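PDB 3HAZ: proline dehydrogenase, which probably oxidises proline to glutamate in two steps, using an FAD-dependent proline dehydrogenase and an NAD-dependent aldehyde dehydrogenase joined in one chain. Local coordinates for residues A[3-7]-A[329-334]; A[555-560]-A[678-682]; A[773-779]-A[809-814]. All blocks are in the same frame, centred on the assembly; numbering follows the deposited sequence.

Interaction 1 of 3, residues A[3-7]-A[329-334]; sequences MPNIP and ALARAH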
ATOM      1  N   MET A   3     -30.718  -6.669 -61.626  1.00 68.98           N
ATOM      2  CA  MET A   3     -31.521  -5.508 -62.008  1.00 70.43           C
ATOM      3  C   MET A   3     -31.439  -4.335 -61.016  1.00 72.69           C
ATOM      4  O   MET A   3     -31.596  -3.180 -61.417  1.00 71.55           O
ATOM      5  CB  MET A   3     -32.979  -5.912 -62.253  1.00 70.24           C
ATOM      6  CG  MET A   3     -33.771  -4.903 -63.072  1.00 71.20           C
ATOM      7  SD  MET A   3     -35.365  -5.538 -63.627  1.00111.36           S
ATOM      8  CE  MET A   3     -36.136  -5.949 -62.061  1.00 61.51           C
ATOM      9  N   PRO A   4     -31.206  -4.622 -59.718  1.00 73.38           N
ATOM     10  CA  PRO A   4     -30.977  -3.529 -58.763  1.00 67.36           C
ATOM     11  C   PRO A   4     -29.681  -2.779 -59.065  1.00 58.36           C
ATOM     12  O   PRO A   4     -28.840  -3.277 -59.817  1.00 55.87           O
ATOM     13  CB  PRO A   4     -30.853  -4.253 -57.418  1.00 69.52           C
ATOM     14  CG  PRO A   4     -31.541  -5.555 -57.615  1.00 71.19           C
ATOM     15  CD  PRO A   4     -31.301  -5.928 -59.043  1.00 73.81           C
ATOM     16  N   ASN A   5     -29.522  -1.600 -58.474  1.00 50.32           N
ATOM     17  CA  ASN A   5     -28.355  -0.761 -58.726  1.00 47.43           C
ATOM     18  C   ASN A   5     -27.052  -1.384 -58.229  1.00 42.39           C
ATOM     19  O   ASN A   5     -27.005  -1.953 -57.137  1.00 34.06           O
ATOM     20  CB  ASN A   5     -28.531   0.609 -58.061  1.00 49.36           C
ATOM     21  CG  ASN A   5     -29.868   1.252 -58.377  1.00 53.32           C
ATOM     22  OD1 ASN A   5     -30.506   0.935 -59.382  1.00 47.19           O
ATOM     23  ND2 ASN A   5     -30.297   2.169 -57.517  1.00 58.21           N
ATOM     24  N   ILE A   6     -25.997  -1.274 -59.031  1.00 40.54           N
ATOM     25  CA  ILE A   6     -24.658  -1.593 -58.553  1.00 41.51           C
ATOM     26  C   ILE A   6     -24.364  -0.689 -57.360  1.00 41.29           C
ATOM     27  O   ILE A   6     -24.493   0.529 -57.460  1.00 42.17           O
ATOM     28  CB  ILE A   6     -23.593  -1.356 -59.642  1.00 39.88           C
ATOM     29  CG1 ILE A   6     -23.771  -2.351 -60.793  1.00 46.06           C
ATOM     30  CG2 ILE A   6     -22.191  -1.468 -59.052  1.00 34.03           C
ATOM     31  CD1 ILE A   6     -22.862  -2.093 -61.986  1.00 46.61           C
ATOM     32  N   PRO A   7     -23.991  -1.283 -56.214  1.00 41.89           N
ATOM     33  CA  PRO A   7     -23.697  -0.512 -55.001  1.00 37.52           C
ATOM     34  C   PRO A   7     -22.549   0.479 -55.200  1.00 38.78           C
ATOM     35  O   PRO A   7     -21.645   0.222 -55.996  1.00 34.22           O
ATOM     36  CB  PRO A   7     -23.279  -1.598 -53.998  1.00 39.61           C
ATOM     37  CG  PRO A   7     -22.875  -2.773 -54.868  1.00 37.58           C
ATOM     38  CD  PRO A   7     -23.883  -2.730 -55.965  1.00 37.70           C
ATOM     39  N   ALA A 329     -25.630  -6.925 -52.308  1.00 26.86           N
ATOM     40  CA  ALA A 329     -26.091  -5.971 -53.312  1.00 29.21           C
ATOM     41  C   ALA A 329     -25.368  -6.197 -54.634  1.00 33.36           C
ATOM     42  O   ALA A 329     -25.953  -6.084 -55.710  1.00 34.84           O
ATOM     43  CB  ALA A 329     -25.876  -4.555 -52.828  1.00 25.96           C
ATOM     44  N   LEU A 330     -24.083  -6.511 -54.535  1.00 36.85           N
ATOM     45  CA  LEU A 330     -23.265  -6.824 -55.693  1.00 37.58           C
ATOM     46  C   LEU A 330     -23.868  -8.032 -56.407  1.00 37.44           C
ATOM     47  O   LEU A 330     -24.038  -8.037 -57.629  1.00 31.35           O
ATOM     48  CB  LEU A 330     -21.847  -7.146 -55.221  1.00 39.06           C
ATOM     49  CG  LEU A 330     -20.639  -6.676 -56.024  1.00 39.82           C
ATOM     50  CD1 LEU A 330     -20.845  -5.267 -56.552  1.00 38.75           C
ATOM     51  CD2 LEU A 330     -19.397  -6.750 -55.146  1.00 29.68           C
ATOM     52  N   ALA A 331     -24.205  -9.055 -55.629  1.00 29.88           N
ATOM     53  CA  ALA A 331     -24.759 -10.283 -56.183  1.00 36.37           C
ATOM     54  C   ALA A 331     -26.098 -10.035 -56.879  1.00 40.00           C
ATOM     55  O   ALA A 331     -26.331 -10.523 -57.988  1.00 39.59           O
ATOM     56  CB  ALA A 331     -24.895 -11.343 -55.097  1.00 35.01           C
ATOM     57  N   ARG A 332     -26.975  -9.270 -56.235  1.00 33.11           N
ATOM     58  CA  ARG A 332     -28.285  -8.986 -56.816  1.00 39.79           C
ATOM     59  C   ARG A 332     -28.151  -8.122 -58.064  1.00 38.47           C
ATOM     60  O   ARG A 332     -28.836  -8.345 -59.057  1.00 41.71           O
ATOM     61  CB  ARG A 332     -29.209  -8.299 -55.803  1.00 39.65           C
ATOM     62  CG  ARG A 332     -29.415  -9.066 -54.504  1.00 48.48           C
ATOM     63  CD  ARG A 332     -30.547  -8.463 -53.673  1.00 60.01           C
ATOM     64  NE  ARG A 332     -30.641  -7.011 -53.837  1.00 69.65           N
ATOM     65  CZ  ARG A 332     -30.095  -6.121 -53.014  1.00 72.22           C
ATOM     66  NH1 ARG A 332     -30.236  -4.823 -53.255  1.00 72.37           N
ATOM     67  NH2 ARG A 332     -29.409  -6.524 -51.950  1.00 70.80           N
ATOM     68  N   ALA A 333     -27.261  -7.138 -58.008  1.00 37.95           N
ATOM     69  CA  ALA A 333     -27.104  -6.190 -59.107  1.00 36.66           C
ATOM     70  C   ALA A 333     -26.617  -6.860 -60.387  1.00 36.13           C
ATOM     71  O   ALA A 333     -26.989  -6.459 -61.494  1.00 35.56           O
ATOM     72  CB  ALA A 333     -26.164  -5.060 -58.702  1.00 39.50           C
ATOM     73  N   HIS A 334     -25.773  -7.875 -60.242  1.00 30.29           N
ATOM     74  CA  HIS A 334     -25.262  -8.580 -61.413  1.00 36.43           C
ATOM     75  C   HIS A 334     -25.975  -9.919 -61.606  1.00 36.69           C
ATOM     76  O   HIS A 334     -25.611 -10.707 -62.479  1.00 35.18           O
ATOM     77  CB  HIS A 334     -23.741  -8.760 -61.323  1.00 31.09           C
ATOM     78  CG  HIS A 334     -22.982  -7.465 -61.266  1.00 30.61           C
ATOM     79  ND1 HIS A 334     -22.921  -6.590 -62.330  1.00 26.07           N
ATOM     80  CD2 HIS A 334     -22.255  -6.900 -60.273  1.00 25.29           C
ATOM     81  CE1 HIS A 334     -22.194  -5.540 -61.993  1.00 27.48           C
ATOM     82  NE2 HIS A 334     -21.778  -5.704 -60.750  1.00 27.45           N
TER
HETATM   83  O   HOH W   1     -28.061  -4.296 -55.846  1.00 42.74           O
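Pro4 and Pro7 bring the extended, polyproline-II-like backbone of 3-7 across the last turn of helix 320-333, with Pro4 CA 4.7 Å from Ala333 CA. No direct hydrogen bond joins the two segments. A water does so instead, donating to Asn5 O at 2.9 Å and to Ala329 O at 2.8 Å. Ala329 O also accepts the helical bond from Ala333 N.

The side-chain contacts are mostly apolar. Ala333 CB lies beside the arm backbone, 3.4 Å from Pro4 O. Pro7 sets its ring against the helix at the other end of the arm. Its CG touches Leu330 CD1 at 3.6 Å, and the same atom meets Ala329 CB. The Pro4 ring crosses Arg332 at about a right angle, with CG at the edge of the guanidinium, near its plane. Ile6 CG1 is anti to the carbonyl carbon, beside the backbone N (chi1 -67°), which brings Ile6 CD1 to His334 CE1 at 3.5 Å. Asp328 forms a salt bridge with Arg332.

Helix 320-333 links two adjacent parallel strands, 309-314 and 338-343, in a beta-alpha-beta unit. The contact therefore lays the N-terminal arm over an outer helix of the proline dehydrogenase barrel, of the TIM-barrel class.

Interaction 2 of 3, residues A[555-560]-A[678-682]; sequences AVAAAR and NSVVA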
ATOM      1  N   ALA A 555      19.520  40.855 -33.882  1.00 41.13           N
ATOM      2  CA  ALA A 555      18.685  39.752 -33.422  1.00 39.52           C
ATOM      3  C   ALA A 555      19.243  39.148 -32.136  1.00 35.54           C
ATOM      4  O   ALA A 555      18.501  38.904 -31.185  1.00 29.28           O
ATOM      5  CB  ALA A 555      18.561  38.694 -34.507  1.00 33.88           C
ATOM      6  N   VAL A 556      20.552  38.913 -32.110  1.00 38.30           N
ATOM      7  CA  VAL A 556      21.202  38.360 -30.925  1.00 34.58           C
ATOM      8  C   VAL A 556      21.069  39.314 -29.743  1.00 35.01           C
ATOM      9  O   VAL A 556      20.760  38.896 -28.626  1.00 31.72           O
ATOM     10  CB  VAL A 556      22.693  38.049 -31.181  1.00 31.65           C
ATOM     11  CG1 VAL A 556      23.357  37.530 -29.914  1.00 35.99           C
ATOM     12  CG2 VAL A 556      22.835  37.033 -32.296  1.00 35.68           C
ATOM     13  N   ALA A 557      21.304  40.598 -29.989  1.00 34.45           N
ATOM     14  CA  ALA A 557      21.186  41.589 -28.926  1.00 36.99           C
ATOM     15  C   ALA A 557      19.765  41.596 -28.373  1.00 34.68           C
ATOM     16  O   ALA A 557      19.564  41.640 -27.161  1.00 39.13           O
ATOM     17  CB  ALA A 557      21.578  42.978 -29.434  1.00 41.59           C
ATOM     18  N   ALA A 558      18.782  41.544 -29.266  1.00 33.83           N
ATOM     19  CA  ALA A 558      17.382  41.539 -28.860  1.00 37.85           C
ATOM     20  C   ALA A 558      17.024  40.260 -28.087  1.00 44.05           C
ATOM     21  O   ALA A 558      16.335  40.310 -27.065  1.00 43.56           O
ATOM     22  CB  ALA A 558      16.481  41.710 -30.071  1.00 34.80           C
ATOM     23  N   ALA A 559      17.495  39.119 -28.582  1.00 39.46           N
ATOM     24  CA  ALA A 559      17.296  37.856 -27.882  1.00 29.98           C
ATOM     25  C   ALA A 559      17.955  37.914 -26.510  1.00 27.86           C
ATOM     26  O   ALA A 559      17.383  37.466 -25.522  1.00 29.80           O
ATOM     27  CB  ALA A 559      17.858  36.693 -28.698  1.00 31.71           C
ATOM     28  N   ARG A 560      19.157  38.478 -26.456  1.00 29.79           N
ATOM     29  CA  ARG A 560      19.894  38.615 -25.200  1.00 32.61           C
ATOM     30  C   ARG A 560      19.112  39.404 -24.149  1.00 41.68           C
ATOM     31  O   ARG A 560      19.097  39.042 -22.970  1.00 39.53           O
ATOM     32  CB  ARG A 560      21.252  39.275 -25.448  1.00 36.50           C
ATOM     33  CG  ARG A 560      22.086  39.455 -24.194  1.00 50.71           C
ATOM     34  CD  ARG A 560      23.567  39.560 -24.528  1.00 64.45           C
ATOM     35  NE  ARG A 560      24.414  39.457 -23.340  1.00 71.56           N
ATOM     36  CZ  ARG A 560      25.103  40.468 -22.822  1.00 74.06           C
ATOM     37  NH1 ARG A 560      25.847  40.282 -21.738  1.00 71.44           N
ATOM     38  NH2 ARG A 560      25.057  41.664 -23.391  1.00 76.24           N
ATOM     39  N   ASN A 678      16.038  29.263 -22.313  1.00 23.92           N
ATOM     40  CA  ASN A 678      16.873  30.094 -23.172  1.00 23.60           C
ATOM     41  C   ASN A 678      16.038  30.906 -24.144  1.00 27.52           C
ATOM     42  O   ASN A 678      14.961  30.476 -24.554  1.00 24.66           O
ATOM     43  CB  ASN A 678      17.809  29.216 -23.994  1.00 22.91           C
ATOM     44  CG  ASN A 678      18.654  28.312 -23.141  1.00 28.05           C
ATOM     45  OD1 ASN A 678      19.644  28.750 -22.561  1.00 24.08           O
ATOM     46  ND2 ASN A 678      18.282  27.027 -23.071  1.00 22.21           N
ATOM     47  N   SER A 679      16.536  32.078 -24.523  1.00 30.07           N
ATOM     48  CA  SER A 679      15.991  32.752 -25.692  1.00 28.80           C
ATOM     49  C   SER A 679      16.689  32.159 -26.912  1.00 26.92           C
ATOM     50  O   SER A 679      17.741  31.521 -26.785  1.00 27.49           O
ATOM     51  CB  SER A 679      16.188  34.271 -25.610  1.00 28.28           C
ATOM     52  OG  SER A 679      17.559  34.605 -25.516  1.00 25.99           O
ATOM     53  N   VAL A 680      16.106  32.343 -28.089  1.00 22.11           N
ATOM     54  CA  VAL A 680      16.636  31.699 -29.279  1.00 24.70           C
ATOM     55  C   VAL A 680      16.693  32.615 -30.499  1.00 28.26           C
ATOM     56  O   VAL A 680      15.761  33.377 -30.770  1.00 28.03           O
ATOM     57  CB  VAL A 680      15.810  30.441 -29.634  1.00 30.36           C
ATOM     58  CG1 VAL A 680      16.397  29.736 -30.844  1.00 20.64           C
ATOM     59  CG2 VAL A 680      15.748  29.498 -28.441  1.00 32.62           C
ATOM     60  N   VAL A 681      17.810  32.547 -31.215  1.00 25.08           N
ATOM     61  CA  VAL A 681      17.887  33.074 -32.569  1.00 28.20           C
ATOM     62  C   VAL A 681      18.019  31.879 -33.508  1.00 29.53           C
ATOM     63  O   VAL A 681      18.981  31.112 -33.422  1.00 29.07           O
ATOM     64  CB  VAL A 681      19.071  34.047 -32.756  1.00 30.82           C
ATOM     65  CG1 VAL A 681      19.177  34.477 -34.215  1.00 34.56           C
ATOM     66  CG2 VAL A 681      18.904  35.269 -31.849  1.00 28.57           C
ATOM     67  N   ALA A 682      17.036  31.713 -34.386  1.00 28.03           N
ATOM     68  CA  ALA A 682      16.973  30.549 -35.265  1.00 29.94           C
ATOM     69  C   ALA A 682      17.257  30.925 -36.713  1.00 33.60           C
ATOM     70  O   ALA A 682      16.666  31.870 -37.242  1.00 35.23           O
ATOM     71  CB  ALA A 682      15.601  29.889 -35.159  1.00 24.26           C
TER
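Val681 CG2 meets Ala559 CB at 3.6 Å, at the apolar centre of the contact. This methyl lies anti to the carbonyl carbon of Val681, while CG1 is anti to the backbone N. CG2 makes most of the contacts. It also approaches Ala555 O at 3.7 Å and Val556 CG2 at 4.3 Å, whereas CG1 turns to Ala555 CB. Small alanines on this face are consistent with the close approach of helix 549-567 to the sheet: the axes of 555-560 and 679-682 come within 7.9 Å and run nearly antiparallel, at 162°. Val712 touches Val681 and Ala555, and Tyr710 lies against Ala559.

Ser679 forms the polar edge. Its OG stands between the backbone N and the carbonyl carbon (chi1 60°), which turns it to the helix. There Ser679 OG donates to Ala559 O at 2.9 Å. The hydroxyl stands above the carbonyl plane, 67° out of it, and is not on a lone pair. Ser679 also bonds through its backbone to Phe653 of the neighbouring strand 641-656.

The chemistry is that of a helix packed on a buried strand of the NAD-binding domain. Shape and apolar fit carry most of the contact, and one off-plane hydrogen bond gives the buried serine hydroxyl a partner on the helix.

Interaction 3 of 3, residues A[773-779]-A[809-814]; sequences ALPEQVA and RMIEMV
Pro775 O accepts the helical hydrogen bond from Ala779 N at 2.9 Å, and Met813 SD of the facing helix lies 3.7 Å from it. The sulfur also sits 3.5 Å from Glu776 CA, so it rests on the backbone of the first turn of helix 775-787. The chain of Met813 leaves with CG anti to the backbone N (chi1 -154°) and bends at its end (chi3 -66°). That bend carries CE to Pro775 CB at 3.7 Å, while SD and CG pass beside Ala779 CB. An alanine in place of Met813 would probably open a gap over the first turn of helix 775-787, with the sulfur lost from Glu776 CA and the methyl lost from Pro775 CB.

Met810 takes a different path. It extends beyond CG and crosses Pro775 and Val778 at about right angles. Its CE arrives 3.7 Å from Ala773 O and 4.0 Å from Val778 CG2. Further along, Val814 CG2 touches Ala779 CA at 3.8 Å. No hydrogen bond crosses the interface. At its margin Arg809 CG approaches Pro775 CB, and Arg809 NE forms a salt bridge with Glu812 OE1 on its own helix.

Leu453 and Ala454 of helix 452-463, in the proline dehydrogenase part, pack on Leu774 and Glu776. The two helix segments cross at -46°. Helix 775-787 belongs to the beta-alpha-beta crossover between parallel strands 765-769 and 797-803, and helix 804-819 follows the second strand. This is helix-on-helix packing beside a mainly parallel sheet of the aldehyde dehydrogenase fold.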
ATOM      1  N   ALA A 773      16.923 -14.161 -42.687  1.00 24.68           N
ATOM      2  CA  ALA A 773      15.980 -13.059 -42.847  1.00 27.45           C
ATOM      3  C   ALA A 773      14.998 -13.395 -43.960  1.00 29.82           C
ATOM      4  O   ALA A 773      15.370 -14.024 -44.947  1.00 28.35           O
ATOM      5  CB  ALA A 773      16.715 -11.767 -43.162  1.00 19.37           C
ATOM      6  N   LEU A 774      13.748 -12.977 -43.801  1.00 18.14           N
ATOM      7  CA  LEU A 774      12.751 -13.132 -44.857  1.00 17.64           C
ATOM      8  C   LEU A 774      13.025 -12.148 -45.993  1.00 24.57           C
ATOM      9  O   LEU A 774      12.910 -10.935 -45.810  1.00 21.24           O
ATOM     10  CB  LEU A 774      11.348 -12.906 -44.288  1.00 20.20           C
ATOM     11  CG  LEU A 774      10.174 -13.137 -45.237  1.00 37.44           C
ATOM     12  CD1 LEU A 774      10.171 -14.567 -45.743  1.00 32.55           C
ATOM     13  CD2 LEU A 774       8.860 -12.803 -44.543  1.00 40.12           C
ATOM     14  N   PRO A 775      13.385 -12.663 -47.181  1.00 26.00           N
ATOM     15  CA  PRO A 775      13.748 -11.755 -48.280  1.00 22.49           C
ATOM     16  C   PRO A 775      12.693 -10.682 -48.605  1.00 19.82           C
ATOM     17  O   PRO A 775      13.073  -9.555 -48.923  1.00 24.42           O
ATOM     18  CB  PRO A 775      13.964 -12.709 -49.471  1.00 16.10           C
ATOM     19  CG  PRO A 775      14.358 -14.003 -48.832  1.00 23.55           C
ATOM     20  CD  PRO A 775      13.528 -14.081 -47.564  1.00 20.20           C
ATOM     21  N   GLU A 776      11.408 -11.015 -48.527  1.00 18.88           N
ATOM     22  CA  GLU A 776      10.346 -10.054 -48.834  1.00 25.04           C
ATOM     23  C   GLU A 776      10.320  -8.880 -47.850  1.00 24.07           C
ATOM     24  O   GLU A 776       9.972  -7.760 -48.218  1.00 18.00           O
ATOM     25  CB  GLU A 776       8.964 -10.721 -48.806  1.00 33.67           C
ATOM     26  CG  GLU A 776       8.782 -11.885 -49.746  1.00 39.61           C
ATOM     27  CD  GLU A 776       9.122 -13.213 -49.100  1.00 30.82           C
ATOM     28  OE1 GLU A 776      10.282 -13.390 -48.678  1.00 22.83           O
ATOM     29  OE2 GLU A 776       8.229 -14.082 -49.030  1.00 26.99           O
ATOM     30  N   GLN A 777      10.644  -9.148 -46.592  1.00 21.52           N
ATOM     31  CA  GLN A 777      10.640  -8.094 -45.583  1.00 24.58           C
ATOM     32  C   GLN A 777      11.918  -7.274 -45.689  1.00 18.63           C
ATOM     33  O   GLN A 777      11.893  -6.052 -45.528  1.00 20.81           O
ATOM     34  CB  GLN A 777      10.476  -8.669 -44.172  1.00 23.80           C
ATOM     35  CG  GLN A 777       9.124  -9.323 -43.924  1.00 50.16           C
ATOM     36  CD  GLN A 777       7.953  -8.365 -44.118  1.00 65.59           C
ATOM     37  OE1 GLN A 777       6.830  -8.790 -44.408  1.00 71.58           O
ATOM     38  NE2 GLN A 777       8.210  -7.072 -43.959  1.00 67.59           N
ATOM     39  N   VAL A 778      13.032  -7.945 -45.971  1.00 17.73           N
ATOM     40  CA  VAL A 778      14.276  -7.237 -46.251  1.00 16.46           C
ATOM     41  C   VAL A 778      14.060  -6.263 -47.395  1.00 22.37           C
ATOM     42  O   VAL A 778      14.467  -5.102 -47.324  1.00 22.39           O
ATOM     43  CB  VAL A 778      15.428  -8.191 -46.605  1.00 19.77           C
ATOM     44  CG1 VAL A 778      16.640  -7.398 -47.112  1.00 25.72           C
ATOM     45  CG2 VAL A 778      15.806  -9.025 -45.390  1.00 25.45           C
ATOM     46  N   ALA A 779      13.405  -6.732 -48.450  1.00 18.49           N
ATOM     47  CA  ALA A 779      13.234  -5.891 -49.626  1.00 24.44           C
ATOM     48  C   ALA A 779      12.360  -4.682 -49.298  1.00 19.06           C
ATOM     49  O   ALA A 779      12.680  -3.566 -49.683  1.00 27.91           O
ATOM     50  CB  ALA A 779      12.663  -6.693 -50.804  1.00 23.79           C
ATOM     51  N   ARG A 809      18.786 -13.293 -54.795  1.00 16.96           N
ATOM     52  CA  ARG A 809      17.345 -13.135 -54.615  1.00 19.43           C
ATOM     53  C   ARG A 809      17.028 -11.806 -53.931  1.00 14.76           C
ATOM     54  O   ARG A 809      16.171 -11.049 -54.384  1.00 21.96           O
ATOM     55  CB  ARG A 809      16.779 -14.308 -53.809  1.00 21.96           C
ATOM     56  CG  ARG A 809      15.339 -14.119 -53.337  1.00 23.77           C
ATOM     57  CD  ARG A 809      14.405 -13.891 -54.513  1.00 28.88           C
ATOM     58  NE  ARG A 809      14.643 -14.851 -55.593  1.00 31.63           N
ATOM     59  CZ  ARG A 809      14.281 -16.130 -55.564  1.00 32.75           C
ATOM     60  NH1 ARG A 809      14.545 -16.917 -56.604  1.00 30.06           N
ATOM     61  NH2 ARG A 809      13.662 -16.630 -54.501  1.00 23.35           N
ATOM     62  N   MET A 810      17.728 -11.506 -52.848  1.00 20.10           N
ATOM     63  CA  MET A 810      17.475 -10.248 -52.142  1.00 20.13           C
ATOM     64  C   MET A 810      17.732  -9.015 -53.015  1.00 21.87           C
ATOM     65  O   MET A 810      16.925  -8.083 -53.043  1.00 21.43           O
ATOM     66  CB  MET A 810      18.262 -10.195 -50.836  1.00 27.47           C
ATOM     67  CG  MET A 810      17.655 -11.102 -49.751  1.00 27.58           C
ATOM     68  SD  MET A 810      18.445 -10.896 -48.152  1.00 29.68           S
ATOM     69  CE  MET A 810      17.615 -12.154 -47.167  1.00 23.26           C
ATOM     70  N   ILE A 811      18.835  -9.029 -53.755  1.00 21.68           N
ATOM     71  CA  ILE A 811      19.182  -7.907 -54.619  1.00 24.00           C
ATOM     72  C   ILE A 811      18.152  -7.742 -55.735  1.00 29.17           C
ATOM     73  O   ILE A 811      17.694  -6.634 -56.020  1.00 28.50           O
ATOM     74  CB  ILE A 811      20.595  -8.085 -55.217  1.00 27.19           C
ATOM     75  CG1 ILE A 811      21.658  -7.851 -54.137  1.00 27.73           C
ATOM     76  CG2 ILE A 811      20.802  -7.145 -56.401  1.00 29.04           C
ATOM     77  CD1 ILE A 811      23.065  -8.264 -54.553  1.00 23.11           C
ATOM     78  N   GLU A 812      17.792  -8.856 -56.360  1.00 24.20           N
ATOM     79  CA  GLU A 812      16.780  -8.877 -57.408  1.00 26.99           C
ATOM     80  C   GLU A 812      15.413  -8.379 -56.902  1.00 27.08           C
ATOM     81  O   GLU A 812      14.670  -7.712 -57.630  1.00 23.16           O
ATOM     82  CB  GLU A 812      16.668 -10.300 -57.977  1.00 26.92           C
ATOM     83  CG  GLU A 812      15.332 -10.638 -58.608  1.00 35.84           C
ATOM     84  CD  GLU A 812      15.179 -12.132 -58.895  1.00 46.38           C
ATOM     85  OE1 GLU A 812      14.975 -12.927 -57.942  1.00 34.95           O
ATOM     86  OE2 GLU A 812      15.263 -12.508 -60.083  1.00 48.59           O
ATOM     87  N   MET A 813      15.075  -8.700 -55.659  1.00 21.80           N
ATOM     88  CA  MET A 813      13.776  -8.290 -55.120  1.00 23.81           C
ATOM     89  C   MET A 813      13.758  -6.787 -54.782  1.00 20.35           C
ATOM     90  O   MET A 813      12.776  -6.087 -55.042  1.00 20.51           O
ATOM     91  CB  MET A 813      13.384  -9.142 -53.908  1.00 24.62           C
ATOM     92  CG  MET A 813      11.881  -9.231 -53.699  1.00 28.88           C
ATOM     93  SD  MET A 813      11.385 -10.063 -52.181  1.00 29.13           S
ATOM     94  CE  MET A 813      11.953 -11.732 -52.470  1.00 21.23           C
ATOM     95  N   VAL A 814      14.852  -6.290 -54.222  1.00 17.84           N
ATOM     96  CA  VAL A 814      14.979  -4.850 -53.971  1.00 18.32           C
ATOM     97  C   VAL A 814      14.894  -4.061 -55.286  1.00 24.77           C
ATOM     98  O   VAL A 814      14.178  -3.060 -55.379  1.00 21.67           O
ATOM     99  CB  VAL A 814      16.277  -4.522 -53.211  1.00 18.71           C
ATOM    100  CG1 VAL A 814      16.533  -3.009 -53.192  1.00 20.09           C
ATOM    101  CG2 VAL A 814      16.211  -5.091 -51.779  1.00 15.71           C
TER

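Overall arrangement
The three contacts are separate and follow one another along the chain. Interaction 1 joins the N-terminal loop to a helix of the proline dehydrogenase part; interactions 2 and 3 belong to the aldehyde dehydrogenase part. The centres of interactions 1 and 2 lie about 67 Å apart. Those of interactions 1 and 3 are about 42 Å apart, and those of interactions 2 and 3 about 50 Å. Interaction 2 lies in the region that binds NAD: the side chain of Val681 is about 11 Å from bound NAD and about 6 Å from that of Lys683, an NAD-binding residue. Interactions 1 and 3 lie away from the annotated sites. Helix 775-787 of interaction 3 nevertheless leads in sequence to Cys794, the predicted active-site cysteine.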